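Local coordinates for nicotinamide-nucleotide adenylyltransferase NadR family / Ribosylnicotinamide kinase (Lactococcus lactis subsp. cremoris, PDB 6GYF), which probably phosphorylates nicotinamide riboside to nicotinamide mononucleotide (NMN) in its kinase part and may join NMN to an adenylyl group to make NAD, at residues Leu61-Arg66 with Val82-Glu87; His178-Val183 with Pro250-Ile255; Ile342-Gly347 with Tyr359-Asp364. One frame throughout, in Å; residues are numbered along the deposited sequence.

Contact 1 (61-66 with 82-87) belongs to the first parallel sheet of the chain, contacts 2 and 3 to the P-loop-type half that follows. Contacts 1 and 2 have centres 24 Å apart, yet both reach the same bound NMN: the start of helix 63-73 and the end of helix 173-179 each send a basic side chain to its phosphate. They also touch directly, L61 CD2 lying 3.9 Å from H178 CG and L61 CD1 3.9 Å from F179 CZ. Contact 3 takes no part in that site. Its centre is 23 Å from that of contact 2, with nearest atoms about 7 Å apart, and 44 Å from that of contact 1, across the centre of the chain.

Contact 1 of 3, residues Leu61-Arg66 with Val82-Glu87; sequences LPLEKR and VSMLNE. With NMN (beta-nicotinamide ribose monophosphate), chain C.
L63, in the first turn of helix 63-73, lays its branch point against the M84 side chain of strand 80-86, with L63 CG 3.8 Å from M84 CG. The pair joins the helix and the second strand of a beta-alpha-beta unit in a five-stranded parallel sheet of order 3-2-1-4-5, a Rossmann-like layout, and M84 lies on one of its two edge strands. The leucine's CG is anti to the backbone N (chi1 -179°), which swings both methyls out from the helix toward the strand. Both also touch M84 CG, L63 CD1 at 4.1 Å and L63 CD2 at 3.9 Å, and CD2 comes 4.1 Å from the backbone O of L85. V48 of the neighbouring strand also packs on L63, and F67 of the same helix on M84.

E64, one residue on, meets M84 at the exposed side of the contact. Its chain bends at chi2 (79°), bringing OE1 3.9 Å from M84 SD, a loose touch at the surface. K65 leaves the helix in a different direction, toward NMN: its NZ gives a hydrogen bond of 2.7 Å to NMN O3P and a weak one of 3.0 Å to NMN O1P, so the ammonium group straddles two phosphate oxygens. One face of the R66 guanidinium, toward its rim, lies against the CA of L63, and the group forms a salt bridge with D54.

One short helical turn thus does two jobs. Apolar L63 ties it to the sheet by packing, while K65 offers a positive charge that probably helps to offset that of the phosphate, with S244 and H178 as further hydrogen-bonding partners of the ligand.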
loop_
_atom_site.group_PDB
_atom_site.type_symbol
_atom_site.label_atom_id
_atom_site.label_comp_id
_atom_site.label_asym_id
_atom_site.label_seq_id
_atom_site.Cartn_x
_atom_site.Cartn_y
_atom_site.Cartn_z
ATOM N N LEU A 61 8.873 -2.992 -4.138
ATOM C CA LEU A 61 8.171 -3.877 -5.071
ATOM C C LEU A 61 9.187 -4.821 -5.697
ATOM O O LEU A 61 9.520 -4.711 -6.886
ATOM C CB LEU A 61 7.426 -3.095 -6.154
ATOM C CG LEU A 61 6.217 -2.238 -5.801
ATOM C CD1 LEU A 61 5.628 -1.723 -7.083
ATOM C CD2 LEU A 61 5.180 -3.048 -5.071
ATOM N N PRO A 62 9.723 -5.755 -4.919
ATOM C CA PRO A 62 10.610 -6.758 -5.504
ATOM C C PRO A 62 9.876 -7.555 -6.568
ATOM O O PRO A 62 8.659 -7.464 -6.742
ATOM C CB PRO A 62 11.004 -7.632 -4.313
ATOM C CG PRO A 62 9.962 -7.379 -3.292
ATOM C CD PRO A 62 9.540 -5.965 -3.474
ATOM N N LEU A 63 10.652 -8.337 -7.307
ATOM C CA LEU A 63 10.088 -9.161 -8.367
ATOM C C LEU A 63 8.924 -10.021 -7.874
ATOM O O LEU A 63 7.872 -10.078 -8.522
ATOM C CB LEU A 63 11.187 -10.030 -8.968
ATOM C CG LEU A 63 10.686 -10.911 -10.102
ATOM C CD1 LEU A 63 10.007 -10.102 -11.233
ATOM C CD2 LEU A 63 11.827 -11.742 -10.609
ATOM N N GLU A 64 9.077 -10.669 -6.711
ATOM C CA GLU A 64 8.022 -11.558 -6.215
ATOM C C GLU A 64 6.724 -10.795 -5.978
ATOM O O GLU A 64 5.661 -11.191 -6.472
ATOM C CB GLU A 64 8.462 -12.255 -4.924
ATOM C CG GLU A 64 7.424 -13.196 -4.280
ATOM C CD GLU A 64 7.333 -14.570 -4.949
ATOM O OE1 GLU A 64 8.236 -14.901 -5.757
ATOM O OE2 GLU A 64 6.389 -15.339 -4.622
ATOM N N LYS A 65 6.796 -9.675 -5.251
ATOM C CA LYS A 65 5.594 -8.895 -4.993
ATOM C C LYS A 65 4.979 -8.383 -6.291
ATOM O O LYS A 65 3.755 -8.401 -6.449
ATOM C CB LYS A 65 5.910 -7.741 -4.041
ATOM C CG LYS A 65 4.682 -7.001 -3.516
ATOM C CD LYS A 65 5.045 -5.909 -2.496
ATOM C CE LYS A 65 4.689 -6.306 -1.047
ATOM N NZ LYS A 65 5.512 -5.606 0.011
ATOM N N ARG A 66 5.807 -7.920 -7.236
ATOM C CA ARG A 66 5.281 -7.451 -8.520
ATOM C C ARG A 66 4.588 -8.569 -9.286
ATOM O O ARG A 66 3.550 -8.345 -9.921
ATOM C CB ARG A 66 6.394 -6.830 -9.350
ATOM C CG ARG A 66 6.752 -5.435 -8.869
ATOM C CD ARG A 66 7.823 -4.796 -9.725
ATOM N NE ARG A 66 9.132 -5.213 -9.257
ATOM C CZ ARG A 66 10.067 -5.711 -10.047
ATOM N NH1 ARG A 66 9.848 -5.829 -11.351
ATOM N NH2 ARG A 66 11.226 -6.078 -9.529
ATOM N N VAL A 82 0.519 -14.560 -16.520
ATOM C CA VAL A 82 1.621 -13.791 -15.949
ATOM C C VAL A 82 2.741 -14.745 -15.554
ATOM O O VAL A 82 2.502 -15.712 -14.823
ATOM C CB VAL A 82 1.143 -12.995 -14.725
ATOM C CG1 VAL A 82 2.311 -12.352 -14.009
ATOM C CG2 VAL A 82 0.088 -11.970 -15.123
ATOM N N SER A 83 3.978 -14.441 -15.960
ATOM C CA SER A 83 5.126 -15.303 -15.675
ATOM C C SER A 83 6.304 -14.497 -15.141
ATOM O O SER A 83 6.434 -13.295 -15.383
ATOM C CB SER A 83 5.589 -16.085 -16.907
ATOM O OG SER A 83 4.706 -17.141 -17.210
ATOM N N MET A 84 7.162 -15.184 -14.396
ATOM C CA MET A 84 8.326 -14.588 -13.759
ATOM C C MET A 84 9.567 -15.005 -14.533
ATOM O O MET A 84 9.740 -16.193 -14.834
ATOM C CB MET A 84 8.442 -15.045 -12.305
ATOM C CG MET A 84 8.683 -13.954 -11.297
ATOM S SD MET A 84 8.709 -14.649 -9.633
ATOM C CE MET A 84 10.221 -15.638 -9.686
ATOM N N LEU A 85 10.410 -14.028 -14.882
ATOM C CA LEU A 85 11.729 -14.269 -15.475
ATOM C C LEU A 85 12.791 -13.784 -14.488
ATOM O O LEU A 85 13.119 -12.592 -14.448
ATOM C CB LEU A 85 11.850 -13.574 -16.826
ATOM C CG LEU A 85 13.100 -13.878 -17.642
ATOM C CD1 LEU A 85 13.315 -15.370 -17.762
ATOM C CD2 LEU A 85 12.922 -13.289 -19.016
ATOM N N ASN A 86 13.351 -14.721 -13.724
ATOM C CA ASN A 86 14.267 -14.404 -12.633
ATOM C C ASN A 86 15.646 -14.147 -13.230
ATOM O O ASN A 86 16.299 -15.075 -13.718
ATOM C CB ASN A 86 14.285 -15.559 -11.632
ATOM C CG ASN A 86 14.850 -15.168 -10.272
ATOM O OD1 ASN A 86 15.965 -14.661 -10.164
ATOM N ND2 ASN A 86 14.075 -15.427 -9.220
ATOM N N GLU A 87 16.090 -12.888 -13.207
ATOM C CA GLU A 87 17.356 -12.504 -13.816
ATOM C C GLU A 87 18.531 -12.539 -12.833
ATOM O O GLU A 87 19.578 -11.939 -13.120
ATOM C CB GLU A 87 17.241 -11.122 -14.470
ATOM C CG GLU A 87 16.530 -11.122 -15.824
ATOM C CD GLU A 87 16.199 -9.713 -16.311
ATOM O OE1 GLU A 87 16.125 -8.811 -15.448
ATOM O OE2 GLU A 87 16.010 -9.501 -17.539
HETATM O O3P NMN C . 4.145 -4.582 2.046
HETATM P P NMN C . 3.359 -3.468 1.396
HETATM O O1P NMN C . 3.304 -3.542 -0.111
HETATM O O2P NMN C . 3.657 -2.093 1.943
HETATM O O5R NMN C . 1.840 -3.747 1.855
HETATM C C5R NMN C . 1.308 -3.112 3.015
HETATM C C4R NMN C . -0.014 -3.768 3.393
HETATM O O4R NMN C . -0.294 -3.525 4.775
HETATM C C3R NMN C . -1.164 -3.198 2.576
HETATM O O3R NMN C . -1.809 -4.255 1.853
HETATM C C2R NMN C . -2.092 -2.516 3.572
HETATM O O2R NMN C . -3.431 -3.028 3.527
HETATM C C1R NMN C . -1.492 -2.763 4.948
HETATM N N1 NMN C . -1.173 -1.483 5.584
HETATM C C2 NMN C . -1.737 -1.170 6.758
HETATM C C3 NMN C . -1.450 0.039 7.382
HETATM C C7 NMN C . -2.088 0.379 8.695
HETATM O O7 NMN C . -1.747 1.394 9.281
HETATM N N7 NMN C . -3.015 -0.439 9.191
HETATM C C4 NMN C . -0.570 0.927 6.781
HETATM C C5 NMN C . 0.001 0.579 5.565
HETATM C C6 NMN C . -0.320 -0.643 4.984
#

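Contact 2 of 3, residues His178-Val183 with Pro250-Ile255; sequences HFSKVV and PANQGI. With NMN (beta-nicotinamide ribose monophosphate), chain C.
S180 and N252 make the straightest bond here: N252 ND2 gives its hydrogen to S180 OG at 2.8 Å, with an angle of 172° and the hydroxyl lying in the amide plane. N252 keeps its CG anti to its N (chi1 -174°), which helps carry the amide across to the serine. S180 OG in turn donates a hydrogen bond to K181 O, 3.1 Å away and above that carbonyl's plane. The other end of the N252 amide closes an Asx turn, its OD1 taking the backbone N of G254 at 2.8 Å, while ND2 also reaches V247 O.

Next comes the backbone. K181 N bonds to G254 O at 2.9 Å, and K181 pairs with I255 in a parallel bridge. G254 has phi 139°, a conformation that suits glycine, since a CB would probably crowd the carbonyl O before it. Beyond, K181 CB rests 4.0 Å from I255 CG1, and V183 CG2 meets I255 CG2 at 4.2 Å; the lysine's NZ turns off to Q165.

At the near end of 178-183, H178 ND1 donates to NMN O1P at 3.0 Å, the oxygen sitting at the ring edge, and NE2 is bonded to I59 O. Bonded at both nitrogens, the ring is probably held in its rotation. The buried polar chain probably helps to fix where strands 181-186 and 255-259 start to pair, a few residues from the histidine that holds the phosphate.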
loop_
_atom_site.group_PDB
_atom_site.type_symbol
_atom_site.label_atom_id
_atom_site.label_comp_id
_atom_site.label_asym_id
_atom_site.label_seq_id
_atom_site.Cartn_x
_atom_site.Cartn_y
_atom_site.Cartn_z
ATOM N N HIS A 178 0.064 -0.262 -2.255
ATOM C CA HIS A 178 1.443 0.005 -1.846
ATOM C C HIS A 178 1.853 1.474 -1.860
ATOM O O HIS A 178 2.747 1.858 -1.096
ATOM C CB HIS A 178 2.399 -0.756 -2.768
ATOM C CG HIS A 178 3.846 -0.506 -2.487
ATOM N ND1 HIS A 178 4.526 -1.132 -1.465
ATOM C CD2 HIS A 178 4.749 0.286 -3.105
ATOM C CE1 HIS A 178 5.782 -0.729 -1.458
ATOM N NE2 HIS A 178 5.943 0.135 -2.442
ATOM N N PHE A 179 1.248 2.307 -2.707
ATOM C CA PHE A 179 1.722 3.674 -2.906
ATOM C C PHE A 179 0.945 4.707 -2.101
ATOM O O PHE A 179 1.186 5.911 -2.263
ATOM C CB PHE A 179 1.663 4.047 -4.393
ATOM C CG PHE A 179 2.666 3.324 -5.252
ATOM C CD1 PHE A 179 3.994 3.704 -5.260
ATOM C CD2 PHE A 179 2.273 2.266 -6.057
ATOM C CE1 PHE A 179 4.911 3.037 -6.052
ATOM C CE2 PHE A 179 3.181 1.600 -6.843
ATOM C CZ PHE A 179 4.502 1.985 -6.843
ATOM N N SER A 180 0.007 4.275 -1.261
ATOM C CA SER A 180 -0.824 5.218 -0.529
ATOM C C SER A 180 -0.046 5.894 0.601
ATOM O O SER A 180 0.644 5.230 1.388
ATOM C CB SER A 180 -2.056 4.509 0.024
ATOM O OG SER A 180 -2.941 5.444 0.632
ATOM N N LYS A 181 -0.164 7.220 0.672
ATOM C CA LYS A 181 0.218 7.933 1.877
ATOM C C LYS A 181 -0.763 7.600 3.004
ATOM O O LYS A 181 -1.962 7.402 2.786
ATOM C CB LYS A 181 0.228 9.439 1.627
ATOM C CG LYS A 181 1.331 9.885 0.731
ATOM C CD LYS A 181 2.602 10.087 1.503
ATOM C CE LYS A 181 3.692 10.581 0.582
ATOM N NZ LYS A 181 3.853 9.546 -0.480
ATOM N N VAL A 182 -0.246 7.562 4.227
ATOM C CA VAL A 182 -1.024 7.167 5.390
ATOM C C VAL A 182 -0.828 8.212 6.485
ATOM O O VAL A 182 0.299 8.460 6.924
ATOM C CB VAL A 182 -0.623 5.773 5.906
ATOM C CG1 VAL A 182 -1.298 5.511 7.236
ATOM C CG2 VAL A 182 -0.951 4.681 4.883
ATOM N N VAL A 183 -1.921 8.809 6.934
ATOM C CA VAL A 183 -1.924 9.683 8.096
ATOM C C VAL A 183 -2.669 8.966 9.211
ATOM O O VAL A 183 -3.774 8.454 8.997
ATOM C CB VAL A 183 -2.581 11.036 7.783
ATOM C CG1 VAL A 183 -2.483 11.965 9.001
ATOM C CG2 VAL A 183 -1.963 11.660 6.520
ATOM N N PRO A 250 -11.334 1.440 -2.868
ATOM C CA PRO A 250 -11.438 2.078 -4.190
ATOM C C PRO A 250 -11.689 3.570 -4.122
ATOM O O PRO A 250 -11.575 4.243 -5.150
ATOM C CB PRO A 250 -12.624 1.354 -4.835
ATOM C CG PRO A 250 -13.363 0.729 -3.694
ATOM C CD PRO A 250 -12.296 0.347 -2.721
ATOM N N ALA A 251 -12.100 4.096 -2.967
ATOM C CA ALA A 251 -12.262 5.533 -2.805
ATOM C C ALA A 251 -10.942 6.253 -2.530
ATOM O O ALA A 251 -10.885 7.488 -2.612
ATOM C CB ALA A 251 -13.255 5.810 -1.675
ATOM N N ASN A 252 -9.876 5.512 -2.258
ATOM C CA ASN A 252 -8.589 6.118 -1.950
ATOM C C ASN A 252 -8.049 6.840 -3.171
ATOM O O ASN A 252 -7.970 6.269 -4.265
ATOM C CB ASN A 252 -7.614 5.043 -1.479
ATOM C CG ASN A 252 -6.300 5.606 -1.013
ATOM O OD1 ASN A 252 -6.076 6.812 -1.050
ATOM N ND2 ASN A 252 -5.424 4.732 -0.539
ATOM N N GLN A 253 -7.714 8.114 -2.987
ATOM C CA GLN A 253 -7.195 8.936 -4.068
ATOM C C GLN A 253 -5.689 9.166 -3.971
ATOM O O GLN A 253 -5.113 9.800 -4.863
ATOM C CB GLN A 253 -7.976 10.256 -4.119
ATOM C CG GLN A 253 -9.477 10.004 -4.341
ATOM C CD GLN A 253 -10.287 11.253 -4.666
ATOM O OE1 GLN A 253 -11.144 11.221 -5.548
ATOM N NE2 GLN A 253 -10.068 12.336 -3.918
ATOM N N GLY A 254 -5.036 8.614 -2.946
ATOM C CA GLY A 254 -3.609 8.745 -2.733
ATOM C C GLY A 254 -3.236 8.957 -1.273
ATOM O O GLY A 254 -2.089 8.714 -0.866
ATOM N N ILE A 255 -4.211 9.384 -0.470
ATOM C CA ILE A 255 -4.006 9.667 0.947
ATOM C C ILE A 255 -5.196 9.107 1.709
ATOM O O ILE A 255 -6.344 9.376 1.334
ATOM C CB ILE A 255 -3.894 11.186 1.210
ATOM C CG1 ILE A 255 -2.750 11.813 0.416
ATOM C CG2 ILE A 255 -3.722 11.477 2.691
ATOM C CD1 ILE A 255 -2.902 13.323 0.241
HETATM O O3P NMN C . 4.145 -4.582 2.046
HETATM P P NMN C . 3.359 -3.468 1.396
HETATM O O1P NMN C . 3.304 -3.542 -0.111
HETATM O O2P NMN C . 3.657 -2.093 1.943
HETATM O O5R NMN C . 1.840 -3.747 1.855
HETATM C C5R NMN C . 1.308 -3.112 3.015
HETATM C C4R NMN C . -0.014 -3.768 3.393
HETATM O O4R NMN C . -0.294 -3.525 4.775
HETATM C C3R NMN C . -1.164 -3.198 2.576
HETATM O O3R NMN C . -1.809 -4.255 1.853
HETATM C C2R NMN C . -2.092 -2.516 3.572
HETATM O O2R NMN C . -3.431 -3.028 3.527
HETATM C C1R NMN C . -1.492 -2.763 4.948
HETATM N N1 NMN C . -1.173 -1.483 5.584
HETATM C C2 NMN C . -1.737 -1.170 6.758
HETATM C C3 NMN C . -1.450 0.039 7.382
HETATM C C7 NMN C . -2.088 0.379 8.695
HETATM O O7 NMN C . -1.747 1.394 9.281
HETATM N N7 NMN C . -3.015 -0.439 9.191
HETATM C C4 NMN C . -0.570 0.927 6.781
HETATM C C5 NMN C . 0.001 0.579 5.565
HETATM C C6 NMN C . -0.320 -0.643 4.984
#

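Contact 3 of 3, residues Ile342-Gly347 with Tyr359-Asp364; sequences ILDDEG and YHHAID
L343 and H361 touch where the loop after edge strand 340-342 meets helix 358-370, in the P-loop NTPase-type half of the chain. Strand 340-342 ends a four-stranded parallel sheet of order 2-1-3-4, and the helix returns past the loop. The leucine and histidine side chains cross obliquely, with L343 CD2 3.7 Å from H361 CD2. Both leucine methyls also reach A362, with L343 CD1 3.9 Å from A362 CB, so the fork of L343 spans two successive helix residues. L196 of helix 193-203 touches L343 as well.

H361 reaches the loop because its CG is anti to the backbone N (chi1 -169°), carrying the ring out toward it. The loop is curled, with inverse gamma turns centred on L343 and D344, each closed by a weak backbone hydrogen bond. D345 comes across the ring at about a right angle, its carboxylate plane turned 71° from the imidazole. D345 OD1 comes to the ring edge, near its plane, and the carboxylate also lies alongside the histidine's CB. Y355 stacks on the same ring and touches D345. Replacing D345 by an alanine removes the carboxylate, and would probably leave the edge of H361 without its acidic neighbour and the ring less firmly held.

With D344 also nearby, its OD1 4.3 Å from H361 NE2, the acidic surroundings may favour a protonated imidazole, though its charge is not known. The nearest approach of D345 is made at a carbon of the ring: its OD1 lies 3.2 Å from H361 CD2.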
loop_
_atom_site.group_PDB
_atom_site.type_symbol
_atom_site.label_atom_id
_atom_site.label_comp_id
_atom_site.label_asym_id
_atom_site.label_seq_id
_atom_site.Cartn_x
_atom_site.Cartn_y
_atom_site.Cartn_z
ATOM N N ILE A 342 2.685 17.145 16.994
ATOM C CA ILE A 342 1.774 17.287 18.120
ATOM C C ILE A 342 0.959 18.554 17.926
ATOM O O ILE A 342 1.521 19.625 17.666
ATOM C CB ILE A 342 2.529 17.339 19.455
ATOM C CG1 ILE A 342 3.453 16.138 19.602
ATOM C CG2 ILE A 342 1.530 17.292 20.601
ATOM C CD1 ILE A 342 4.147 16.074 20.943
ATOM N N LEU A 343 -0.359 18.442 18.087
ATOM C CA LEU A 343 -1.277 19.555 17.858
ATOM C C LEU A 343 -1.514 20.300 19.173
ATOM O O LEU A 343 -2.596 20.295 19.766
ATOM C CB LEU A 343 -2.568 19.042 17.255
ATOM C CG LEU A 343 -2.385 18.124 16.058
ATOM C CD1 LEU A 343 -3.715 17.529 15.635
ATOM C CD2 LEU A 343 -1.790 18.900 14.903
ATOM N N ASP A 344 -0.437 20.941 19.626
ATOM C CA ASP A 344 -0.404 21.701 20.878
ATOM C C ASP A 344 -0.830 23.147 20.614
ATOM O O ASP A 344 -0.028 24.087 20.606
ATOM C CB ASP A 344 0.985 21.614 21.505
ATOM C CG ASP A 344 2.104 22.018 20.532
ATOM O OD1 ASP A 344 1.845 22.142 19.317
ATOM O OD2 ASP A 344 3.259 22.195 20.979
ATOM N N ASP A 345 -2.138 23.319 20.402
ATOM C CA ASP A 345 -2.650 24.661 20.143
ATOM C C ASP A 345 -3.775 24.991 21.111
ATOM O O ASP A 345 -3.955 24.277 22.105
ATOM C CB ASP A 345 -3.123 24.786 18.692
ATOM C CG ASP A 345 -2.070 24.297 17.695
ATOM O OD1 ASP A 345 -1.858 23.074 17.594
ATOM O OD2 ASP A 345 -1.387 25.131 17.066
ATOM N N GLU A 346 -4.566 26.022 20.812
ATOM C CA GLU A 346 -5.519 26.562 21.782
ATOM C C GLU A 346 -4.784 26.941 23.076
ATOM O O GLU A 346 -4.853 26.260 24.098
ATOM C CB GLU A 346 -6.669 25.581 22.036
ATOM C CG GLU A 346 -7.846 26.167 22.808
ATOM C CD GLU A 346 -7.761 25.913 24.304
ATOM O OE1 GLU A 346 -7.403 24.782 24.697
ATOM O OE2 GLU A 346 -8.051 26.840 25.088
ATOM N N GLY A 347 -4.038 28.040 22.985
ATOM C CA GLY A 347 -3.148 28.448 24.057
ATOM C C GLY A 347 -1.686 28.100 23.862
ATOM O O GLY A 347 -1.084 27.381 24.667
ATOM N N TYR A 359 -7.171 22.120 14.130
ATOM C CA TYR A 359 -7.387 21.645 12.764
ATOM C C TYR A 359 -6.500 22.379 11.753
ATOM O O TYR A 359 -6.053 21.781 10.763
ATOM C CB TYR A 359 -8.854 21.804 12.372
ATOM C CG TYR A 359 -9.093 21.615 10.891
ATOM C CD1 TYR A 359 -9.190 20.343 10.343
ATOM C CD2 TYR A 359 -9.216 22.710 10.037
ATOM C CE1 TYR A 359 -9.379 20.166 8.971
ATOM C CE2 TYR A 359 -9.414 22.543 8.679
ATOM C CZ TYR A 359 -9.496 21.275 8.155
ATOM O OH TYR A 359 -9.691 21.117 6.806
ATOM N N HIS A 360 -6.279 23.687 11.953
ATOM C CA HIS A 360 -5.385 24.426 11.069
ATOM C C HIS A 360 -3.988 23.823 11.079
ATOM O O HIS A 360 -3.364 23.648 10.025
ATOM C CB HIS A 360 -5.321 25.883 11.481
ATOM C CG HIS A 360 -6.472 26.713 11.021
ATOM N ND1 HIS A 360 -7.675 26.747 11.683
ATOM C CD2 HIS A 360 -6.575 27.612 10.013
ATOM C CE1 HIS A 360 -8.484 27.602 11.082
ATOM N NE2 HIS A 360 -7.839 28.146 10.068
ATOM N N HIS A 361 -3.461 23.560 12.278
ATOM C CA HIS A 361 -2.154 22.928 12.404
ATOM C C HIS A 361 -2.147 21.591 11.681
ATOM O O HIS A 361 -1.243 21.297 10.897
ATOM C CB HIS A 361 -1.806 22.775 13.896
ATOM C CG HIS A 361 -0.382 22.374 14.184
ATOM N ND1 HIS A 361 0.600 22.307 13.215
ATOM C CD2 HIS A 361 0.216 22.001 15.342
ATOM C CE1 HIS A 361 1.742 21.917 13.761
ATOM N NE2 HIS A 361 1.534 21.719 15.051
ATOM N N ALA A 362 -3.179 20.781 11.900
ATOM C CA ALA A 362 -3.183 19.436 11.337
ATOM C C ALA A 362 -3.237 19.468 9.811
ATOM O O ALA A 362 -2.468 18.773 9.136
ATOM C CB ALA A 362 -4.357 18.633 11.915
ATOM N N ILE A 363 -4.136 20.273 9.242
ATOM C CA ILE A 363 -4.282 20.235 7.791
ATOM C C ILE A 363 -3.036 20.789 7.123
ATOM O O ILE A 363 -2.708 20.412 5.989
ATOM C CB ILE A 363 -5.536 21.003 7.327
ATOM C CG1 ILE A 363 -5.826 20.695 5.859
ATOM C CG2 ILE A 363 -5.389 22.476 7.528
ATOM C CD1 ILE A 363 -6.292 19.232 5.655
ATOM N N ASP A 364 -2.312 21.671 7.815
ATOM C CA ASP A 364 -1.073 22.184 7.251
ATOM C C ASP A 364 0.021 21.131 7.299
ATOM O O ASP A 364 0.854 21.051 6.383
ATOM C CB ASP A 364 -0.641 23.459 7.965
ATOM C CG ASP A 364 0.417 24.182 7.197
ATOM O OD1 ASP A 364 0.219 24.274 5.958
ATOM O OD2 ASP A 364 1.428 24.622 7.805
#